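Local atomic coordinates of oxidoreductase (Listeria innocua, PDB entry 3E18), a protein that binds NAD and is probably a dehydrogenase of the GFO/IDH/MocA oxidoreductase family, although its substrate and physiological role are not established. Residues H78-L81 with A82-L86; N310-D313 with V314-T318; I338-A341 with A342-R346. All coordinates share one frame; numbering follows the deposited sequence.

Contact 1: residues H78-L81 with A82-L86; sequences HKEL and AISAL
Ser84 reaches back one helical turn and holds the carbonyl of Glu80 twice. Its OG donates to Glu80 O at 3.0 Å, and its backbone N donates to the same oxygen. The two donors come from opposite faces of the carbonyl plane. The hydroxyl can do this because chi1 of -70° keeps OG beside its own backbone N. One residue earlier along the helix, Lys79 and Ile83 lie side by side and point the same way. Lys79 CG is 3.9 Å from Ile83 CD1, and CE of the extended lysine chain is 4.0 Å from the same methyl. Lys79 NZ continues to a salt bridge with Asp104. Ala82 N donates to His78 O at 3.0 Å, a bond of the first turn of helix 78-87. The ring of His78 leads away from this turn to the NAD pocket. Its NE2 is hydrogen-bonded to Thr73 O and its ND1 to Val98 O. Ala82 and Ala85 pack on strand 68-71, within the beta-alpha-beta unit of the Rossmann fold. Both ring nitrogens of His78 are thus taken up by main-chain oxygens, which probably fixes the rotation of the imidazole where it touches NAD.

Contact 2: residues N310-D313 with V314-T318; sequences NFVD and VLNNT
Leu315 lies over one face of the Phe311 ring, and this is the tightly packed side of the turn. Its CD2 sits 4.2 Å from the ring centroid, 24° off the normal, in a CH-pi contact offset toward the rim. The other methyl, CD1, meets CE2 of Phe311 at 3.7 Å. With chi1 at 176°, CG of Phe311 lies opposite its backbone N, and the ring comes within reach of the leucine one turn on. His91 touches both side chains, and Val93 and Met120 touch the ring, so this side of the helix rests on the parallel sheet. Asn310 is buried as well, with OD1 bonded to Ile322 N and ND2 to Glu320 O. The other side is polar and looser. A water lies 2.8 Å from Asp313 OD1 and 2.9 Å from Asn316 OD1 and may link the two side chains. Asn316 OD1 lies 3.4 Å from Val312 CG1. Exposed Thr318 closes the end, its N donating to Asp313 O at 2.9 Å, five residues back. Asn317 N bonds back to Val314 O at 3.0 Å. Asn317 has positive phi, 54°, and the two bonds into the last turn make this a Schellman motif ending helix 307-315.

Contact 3: residues I338-A341 with A342-R346; sequences IFEA and AETNR
The backbone runs as alpha helix through Ala342 N to Ile338 O and Glu343 N to Phe339 O, both 3.0 Å, then turns out of the helix at Asn345, whose phi is positive. This is the C-terminal end of helix 325-344, which packs on strand 193-201 of the large mixed sheet. Arg346 N folds back onto Ala341 O at 3.1 Å, in the carbonyl plane and on a lone pair. The methyl of Ala341 lies against the returning chain, with CB 3.4 Å from Arg346 O, and also touches Val348. Ile338 and Ala342 face the sheet, touching Ala198 and Leu200 respectively. Phe339 reaches Leu200 and Val174. Glu343 holds CG over the preceding turn, 3.5 Å from Phe339 O. At the turn the chain meets the second subunit. Asn345 ND2 bonds to Ser195 OG of that subunit, and Asn345 O to its His349 NE2. The helix end is therefore part of the dimer interface. On the exposed side Thr344 grips Glu340 O with both N and OG1, from opposite faces of the carbonyl plane. Chi1 of 64° sets OG1 between the backbone N and the carbonyl carbon. From there OG1 of Thr344 donates to Glu340 O at 2.8 Å, from above the carbonyl plane, while a water donates both to Thr344 OG1 and to Glu340 OE2.

In the fold
The contacts come in series along the chain, contact 1 within a helix, contacts 2 and 3 at C-terminal helix ends. Contact 1 lies on helix 78-87 of the Rossmann domain, between strands 68-71 and 91-95. Contact 2 ends helix 307-315, which packs on strands 6-11, 91-95 and 119-122 of the same parallel sheet. The centres of contacts 1 and 2 are about 21 Å apart. The next helix, 325-344, carries contact 3 against the mixed sheet. Its centre is about 39 Å from that of contact 2, across the chain's centre, and about 30 Å from that of contact 1. Consecutive helices thus serve the NAD-binding sheet and the mixed sheet, while contact 1 alone touches NAD.

Contact 1: residues H78-L81 with A82-L86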
# COMPACT_ATOMS: atom_id res chain seq x y z
N HIS A 78 25.60 21.77 0.32
CA HIS A 78 24.61 22.83 0.45
C HIS A 78 24.82 23.69 1.69
O HIS A 78 24.72 24.91 1.62
CB HIS A 78 23.19 22.28 0.53
CG HIS A 78 22.66 21.72 -0.75
ND1 HIS A 78 21.43 21.11 -0.84
CD2 HIS A 78 23.20 21.65 -2.00
CE1 HIS A 78 21.22 20.71 -2.08
NE2 HIS A 78 22.28 21.02 -2.80
N LYS A 79 25.11 23.04 2.81
CA LYS A 79 25.16 23.73 4.10
C LYS A 79 26.30 24.76 4.15
O LYS A 79 26.08 25.90 4.56
CB LYS A 79 25.29 22.71 5.23
CG LYS A 79 25.32 23.32 6.64
CD LYS A 79 25.89 22.32 7.64
CE LYS A 79 25.98 22.92 9.04
NZ LYS A 79 26.43 21.93 10.07
N GLU A 80 27.50 24.35 3.73
CA GLU A 80 28.69 25.23 3.79
C GLU A 80 28.53 26.44 2.87
O GLU A 80 28.83 27.56 3.27
CB GLU A 80 29.98 24.45 3.45
CG GLU A 80 31.26 25.29 3.52
CD GLU A 80 32.53 24.49 3.22
OE1 GLU A 80 32.91 23.62 4.04
OE2 GLU A 80 33.15 24.75 2.17
N LEU A 81 28.07 26.19 1.64
CA LEU A 81 27.85 27.26 0.66
C LEU A 81 26.77 28.23 1.10
O LEU A 81 26.90 29.43 0.87
CB LEU A 81 27.54 26.68 -0.72
CG LEU A 81 28.59 25.73 -1.30
CD1 LEU A 81 28.14 25.12 -2.63
CD2 LEU A 81 29.95 26.38 -1.45
N ALA A 82 25.70 27.72 1.71
CA ALA A 82 24.62 28.56 2.22
C ALA A 82 25.06 29.44 3.38
O ALA A 82 24.81 30.63 3.37
CB ALA A 82 23.39 27.73 2.63
N ILE A 83 25.72 28.84 4.37
CA ILE A 83 26.20 29.60 5.53
C ILE A 83 27.22 30.65 5.08
O ILE A 83 27.14 31.80 5.49
CB ILE A 83 26.73 28.68 6.66
CG1 ILE A 83 25.57 27.89 7.28
CG2 ILE A 83 27.53 29.48 7.71
CD1 ILE A 83 25.99 26.82 8.28
N SER A 84 28.13 30.28 4.19
CA SER A 84 29.06 31.25 3.59
C SER A 84 28.37 32.43 2.91
O SER A 84 28.80 33.57 3.08
CB SER A 84 29.97 30.58 2.56
OG SER A 84 30.87 29.73 3.23
N ALA A 85 27.32 32.16 2.13
CA ALA A 85 26.62 33.22 1.42
C ALA A 85 25.90 34.12 2.40
O ALA A 85 25.98 35.35 2.31
CB ALA A 85 25.66 32.65 0.40
N LEU A 86 25.23 33.52 3.37
CA LEU A 86 24.56 34.29 4.42
C LEU A 86 25.52 35.23 5.13
O LEU A 86 25.27 36.44 5.16
CB LEU A 86 23.81 33.38 5.40
CG LEU A 86 22.59 32.68 4.79
CD1 LEU A 86 22.16 31.52 5.66
CD2 LEU A 86 21.41 33.64 4.53

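Contact 2: residues N310-D313 with V314-T318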
# COMPACT_ATOMS: atom_id res chain seq x y z
N ASN A 310 7.46 34.97 -5.43
CA ASN A 310 7.27 34.95 -3.98
C ASN A 310 8.56 35.26 -3.20
O ASN A 310 8.53 35.98 -2.20
CB ASN A 310 6.71 33.62 -3.53
CG ASN A 310 6.53 33.56 -2.03
OD1 ASN A 310 7.08 32.69 -1.36
ND2 ASN A 310 5.82 34.53 -1.50
N PHE A 311 9.68 34.67 -3.64
CA PHE A 311 11.01 34.94 -3.08
C PHE A 311 11.32 36.45 -3.11
O PHE A 311 11.73 37.01 -2.10
CB PHE A 311 12.09 34.15 -3.85
CG PHE A 311 13.51 34.43 -3.39
CD1 PHE A 311 13.96 34.01 -2.14
CD2 PHE A 311 14.40 35.11 -4.22
CE1 PHE A 311 15.26 34.28 -1.71
CE2 PHE A 311 15.71 35.37 -3.82
CZ PHE A 311 16.14 34.96 -2.56
N VAL A 312 11.10 37.09 -4.26
CA VAL A 312 11.25 38.56 -4.41
C VAL A 312 10.33 39.34 -3.47
O VAL A 312 10.77 40.29 -2.81
CB VAL A 312 11.09 39.00 -5.88
CG1 VAL A 312 11.12 40.52 -6.01
CG2 VAL A 312 12.19 38.41 -6.70
N ASP A 313 9.07 38.91 -3.38
CA ASP A 313 8.09 39.54 -2.49
C ASP A 313 8.51 39.43 -1.03
O ASP A 313 8.20 40.32 -0.23
CB ASP A 313 6.71 38.89 -2.67
CG ASP A 313 6.04 39.23 -4.00
OD1 ASP A 313 6.53 40.11 -4.75
OD2 ASP A 313 5.01 38.59 -4.31
N VAL A 314 9.17 38.32 -0.67
CA VAL A 314 9.74 38.12 0.66
C VAL A 314 10.91 39.09 0.88
O VAL A 314 11.00 39.75 1.92
CB VAL A 314 10.15 36.64 0.91
CG1 VAL A 314 11.03 36.50 2.14
CG2 VAL A 314 8.92 35.77 1.04
N LEU A 315 11.79 39.21 -0.13
CA LEU A 315 12.91 40.15 -0.08
C LEU A 315 12.46 41.60 0.06
O LEU A 315 13.12 42.40 0.74
CB LEU A 315 13.80 40.03 -1.33
CG LEU A 315 14.52 38.72 -1.66
CD1 LEU A 315 15.63 38.93 -2.69
CD2 LEU A 315 15.07 38.04 -0.41
N ASN A 316 11.35 41.94 -0.60
CA ASN A 316 10.77 43.28 -0.58
C ASN A 316 9.88 43.50 0.63
O ASN A 316 9.28 44.57 0.79
CB ASN A 316 9.99 43.55 -1.88
CG ASN A 316 10.90 43.78 -3.08
OD1 ASN A 316 10.58 43.38 -4.20
ND2 ASN A 316 12.02 44.43 -2.85
N ASN A 317 9.80 42.48 1.49
CA ASN A 317 8.96 42.46 2.70
C ASN A 317 7.46 42.78 2.49
O ASN A 317 6.81 43.41 3.32
CB ASN A 317 9.58 43.31 3.82
CG ASN A 317 9.06 42.94 5.21
OD1 ASN A 317 8.63 41.80 5.45
ND2 ASN A 317 9.09 43.91 6.13
N THR A 318 6.91 42.32 1.36
CA THR A 318 5.49 42.53 1.07
C THR A 318 4.63 41.28 1.23
O THR A 318 3.41 41.36 1.15
CB THR A 318 5.28 43.12 -0.34
OG1 THR A 318 5.95 42.31 -1.30
CG2 THR A 318 5.81 44.56 -0.40
O HOH W 1 8.00 42.45 -5.04

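Contact 3: residues I338-A341 with A342-R346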
# COMPACT_ATOMS: atom_id res chain seq x y z
N ILE A 338 12.10 8.21 8.66
CA ILE A 338 11.95 7.18 7.63
C ILE A 338 13.19 6.30 7.62
O ILE A 338 13.09 5.07 7.61
CB ILE A 338 11.68 7.81 6.24
CG1 ILE A 338 10.21 8.20 6.15
CG2 ILE A 338 12.06 6.87 5.10
CD1 ILE A 338 9.88 9.12 4.98
N PHE A 339 14.37 6.93 7.63
CA PHE A 339 15.63 6.19 7.59
C PHE A 339 15.82 5.32 8.82
O PHE A 339 16.25 4.16 8.72
CB PHE A 339 16.79 7.15 7.43
CG PHE A 339 17.03 7.55 6.00
CD1 PHE A 339 17.14 6.57 5.02
CD2 PHE A 339 17.14 8.88 5.65
CE1 PHE A 339 17.36 6.92 3.70
CE2 PHE A 339 17.37 9.24 4.31
CZ PHE A 339 17.48 8.26 3.35
N GLU A 340 15.46 5.87 9.97
CA GLU A 340 15.49 5.14 11.23
C GLU A 340 14.50 3.96 11.22
O GLU A 340 14.86 2.85 11.64
CB GLU A 340 15.17 6.09 12.38
CG GLU A 340 15.29 5.43 13.76
CD GLU A 340 14.69 6.24 14.88
OE1 GLU A 340 14.54 7.48 14.74
OE2 GLU A 340 14.36 5.64 15.92
N ALA A 341 13.29 4.20 10.73
CA ALA A 341 12.25 3.16 10.66
C ALA A 341 12.69 1.99 9.81
O ALA A 341 12.55 0.83 10.19
CB ALA A 341 10.92 3.74 10.14
N ALA A 342 13.27 2.29 8.65
CA ALA A 342 13.76 1.24 7.77
C ALA A 342 15.00 0.49 8.28
O ALA A 342 15.11 -0.72 8.12
CB ALA A 342 14.00 1.80 6.40
N GLU A 343 15.95 1.22 8.88
CA GLU A 343 17.16 0.57 9.39
C GLU A 343 16.91 -0.28 10.64
O GLU A 343 17.56 -1.30 10.83
CB GLU A 343 18.31 1.58 9.58
CG GLU A 343 18.34 2.32 10.91
CD GLU A 343 19.75 2.50 11.47
OE1 GLU A 343 20.66 1.73 11.09
OE2 GLU A 343 19.94 3.41 12.31
N THR A 344 15.95 0.11 11.48
CA THR A 344 15.65 -0.66 12.67
C THR A 344 14.45 -1.60 12.49
O THR A 344 14.12 -2.35 13.41
CB THR A 344 15.41 0.24 13.89
OG1 THR A 344 14.24 1.04 13.67
CG2 THR A 344 16.62 1.15 14.14
N ASN A 345 13.83 -1.57 11.31
CA ASN A 345 12.58 -2.33 11.01
C ASN A 345 11.54 -2.16 12.12
O ASN A 345 10.99 -3.12 12.65
CB ASN A 345 12.89 -3.81 10.75
CG ASN A 345 11.74 -4.57 10.09
OD1 ASN A 345 10.79 -3.99 9.54
ND2 ASN A 345 11.82 -5.89 10.16
N ARG A 346 11.30 -0.91 12.48
CA ARG A 346 10.36 -0.58 13.52
C ARG A 346 9.49 0.57 13.05
O ARG A 346 9.75 1.17 12.00
CB ARG A 346 11.10 -0.18 14.79
CG ARG A 346 11.66 -1.36 15.59
CD ARG A 346 11.86 -0.95 17.04
NE ARG A 346 12.22 -2.08 17.91
CZ ARG A 346 11.35 -2.84 18.57
NH1 ARG A 346 10.04 -2.63 18.45
NH2 ARG A 346 11.79 -3.81 19.35
O HOH W 2 13.39 2.67 15.88